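Local coordinates for protein CELL division inhibitor (Pyrococcus furiosus, PDB 1G3Q) that binds ADP and magnesium and, as a MinD-type P-loop ATPase, probably hydrolyses ATP in the control of cell division, at residues Met1-Ser6 with Glu231-Leu236. Residues are numbered along the deposited sequence; the frame is centred on the assembly and turned at random.
Sequences MGRIIS and EEIEKL
With CG anti to its carbonyl carbon (chi1 -69°) and a bend at chi3, R3 sends its guanidinium out from strand 3-8 to the carbonyl of I233 on helix 221-235. This joins a central strand of the P-loop NTPase alpha-beta-alpha sandwich to the C-terminal helix packed on one face of its sheet, and it illustrates how an arginine can serve a backbone carbonyl in the last turn of a helix. Both terminal nitrogens converge end-on upon the one oxygen: R3 NH1 lies 2.9 Å from I233 O with an N-H...O angle of 158°, while R3 NH2 makes the longer, more bent bond at 3.3 Å. The oxygen sits at the guanidinium edge, within its plane, whereas the two donors approach from a single face of the carbonyl plane, NH1 well above it. NH2 also pairs with E136 on the adjacent strand 136-141, which probably balances the buried charge and helps fix the rotation of the group. A leucine in place of R3 would probably leave the carbonyl of I233 without this double donor and E136 without its positive mate.

Two residues along the strand, I5 faces the same helix. Strand and helix run at 125° to each other, their axes 12.2 Å apart, a distance bridged by the side chains of R3, I5 and I233. F114 of the neighbouring strand 114-118 touches I233, and L166, one strand beyond 136-141 in 164-173, touches I5. E234, whose side chain sets off away from the strand, forms salt bridges with R30 and R32. The apolar contact itself is slender: CD1 of I5, at the tip of its extended branch, meets CG2 of I233 at 4.0 Å, and CG2 of I233 also lies 4.1 Å from NH2 of R3.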
loop_
_atom_site.group_PDB
_atom_site.type_symbol
_atom_site.label_atom_id
_atom_site.label_comp_id
_atom_site.label_asym_id
_atom_site.label_seq_id
_atom_site.Cartn_x
_atom_site.Cartn_y
_atom_site.Cartn_z
ATOM N N MET A 1 7.091 15.372 7.147
ATOM C CA MET A 1 5.946 14.823 7.934
ATOM C C MET A 1 6.321 13.493 8.587
ATOM O O MET A 1 6.076 13.283 9.772
ATOM C CB MET A 1 4.725 14.639 7.026
ATOM C CG MET A 1 4.152 15.953 6.509
ATOM S SD MET A 1 2.855 15.758 5.261
ATOM C CE MET A 1 1.419 15.349 6.306
ATOM N N GLY A 2 6.919 12.601 7.803
ATOM C CA GLY A 2 7.326 11.310 8.322
ATOM C C GLY A 2 6.196 10.399 8.763
ATOM O O GLY A 2 6.314 9.727 9.786
ATOM N N ARG A 3 5.100 10.371 8.010
ATOM C CA ARG A 3 3.974 9.504 8.347
ATOM C C ARG A 3 4.145 8.137 7.692
ATOM O O ARG A 3 4.186 8.027 6.462
ATOM C CB ARG A 3 2.650 10.120 7.884
ATOM C CG ARG A 3 2.234 11.369 8.646
ATOM C CD ARG A 3 0.967 11.974 8.060
ATOM N NE ARG A 3 -0.189 11.087 8.174
ATOM C CZ ARG A 3 -1.365 11.325 7.599
ATOM N NH1 ARG A 3 -1.535 12.417 6.872
ATOM N NH2 ARG A 3 -2.368 10.473 7.747
ATOM N N ILE A 4 4.240 7.096 8.511
ATOM C CA ILE A 4 4.406 5.742 7.995
ATOM C C ILE A 4 3.056 5.035 8.032
ATOM O O ILE A 4 2.517 4.735 9.101
ATOM C CB ILE A 4 5.449 4.962 8.819
ATOM C CG1 ILE A 4 6.733 5.793 8.929
ATOM C CG2 ILE A 4 5.763 3.624 8.141
ATOM C CD1 ILE A 4 7.876 5.089 9.659
ATOM N N ILE A 5 2.513 4.777 6.849
ATOM C CA ILE A 5 1.210 4.150 6.722
ATOM C C ILE A 5 1.252 2.758 6.100
ATOM O O ILE A 5 1.744 2.578 4.982
ATOM C CB ILE A 5 0.284 5.028 5.859
ATOM C CG1 ILE A 5 0.272 6.463 6.400
ATOM C CG2 ILE A 5 -1.113 4.436 5.835
ATOM C CD1 ILE A 5 -0.558 7.433 5.560
ATOM N N SER A 6 0.726 1.775 6.823
ATOM C CA SER A 6 0.684 0.408 6.321
ATOM C C SER A 6 -0.601 0.201 5.524
ATOM O O SER A 6 -1.697 0.486 6.012
ATOM C CB SER A 6 0.740 -0.592 7.480
ATOM O OG SER A 6 1.954 -0.470 8.202
ATOM N N GLU A 231 -6.430 13.349 -0.867
ATOM C CA GLU A 231 -6.871 14.553 -0.175
ATOM C C GLU A 231 -7.277 14.180 1.251
ATOM O O GLU A 231 -6.868 14.831 2.212
ATOM C CB GLU A 231 -8.060 15.175 -0.909
ATOM C CG GLU A 231 -8.383 16.599 -0.478
ATOM C CD GLU A 231 -9.681 17.110 -1.078
ATOM O OE1 GLU A 231 -9.951 16.806 -2.261
ATOM O OE2 GLU A 231 -10.426 17.822 -0.370
ATOM N N GLU A 232 -8.074 13.122 1.381
ATOM C CA GLU A 232 -8.533 12.661 2.689
ATOM C C GLU A 232 -7.382 12.249 3.603
ATOM O O GLU A 232 -7.366 12.598 4.785
ATOM C CB GLU A 232 -9.497 11.483 2.535
ATOM C CG GLU A 232 -10.863 11.847 1.984
ATOM C CD GLU A 232 -11.569 12.902 2.823
ATOM O OE1 GLU A 232 -11.541 12.791 4.070
ATOM O OE2 GLU A 232 -12.157 13.836 2.234
ATOM N N ILE A 233 -6.430 11.497 3.060
ATOM C CA ILE A 233 -5.278 11.045 3.834
ATOM C C ILE A 233 -4.549 12.237 4.447
ATOM O O ILE A 233 -4.147 12.197 5.613
ATOM C CB ILE A 233 -4.285 10.246 2.949
ATOM C CG1 ILE A 233 -4.928 8.933 2.496
ATOM C CG2 ILE A 233 -2.994 9.982 3.709
ATOM C CD1 ILE A 233 -5.342 8.025 3.633
ATOM N N GLU A 234 -4.381 13.299 3.664
ATOM C CA GLU A 234 -3.700 14.491 4.152
ATOM C C GLU A 234 -4.473 15.155 5.285
ATOM O O GLU A 234 -3.880 15.645 6.246
ATOM C CB GLU A 234 -3.503 15.502 3.022
ATOM C CG GLU A 234 -2.607 15.023 1.897
ATOM C CD GLU A 234 -2.166 16.163 1.001
ATOM O OE1 GLU A 234 -3.040 16.926 0.542
ATOM O OE2 GLU A 234 -0.948 16.298 0.756
ATOM N N LYS A 235 -5.798 15.171 5.168
ATOM C CA LYS A 235 -6.654 15.781 6.180
ATOM C C LYS A 235 -6.571 15.084 7.536
ATOM O O LYS A 235 -6.683 15.727 8.583
ATOM C CB LYS A 235 -8.110 15.781 5.714
ATOM C CG LYS A 235 -8.418 16.751 4.591
ATOM C CD LYS A 235 -9.900 16.713 4.247
ATOM C CE LYS A 235 -10.260 17.762 3.206
ATOM N NZ LYS A 235 -11.707 17.715 2.855
ATOM N N LEU A 236 -6.380 13.769 7.513
ATOM C CA LEU A 236 -6.298 12.990 8.741
ATOM C C LEU A 236 -4.964 13.146 9.456
ATOM O O LEU A 236 -4.721 12.494 10.473
ATOM C CB LEU A 236 -6.552 11.513 8.441
ATOM C CG LEU A 236 -7.925 11.196 7.847
ATOM C CD1 LEU A 236 -8.008 9.713 7.530
ATOM C CD2 LEU A 236 -9.019 11.603 8.826
#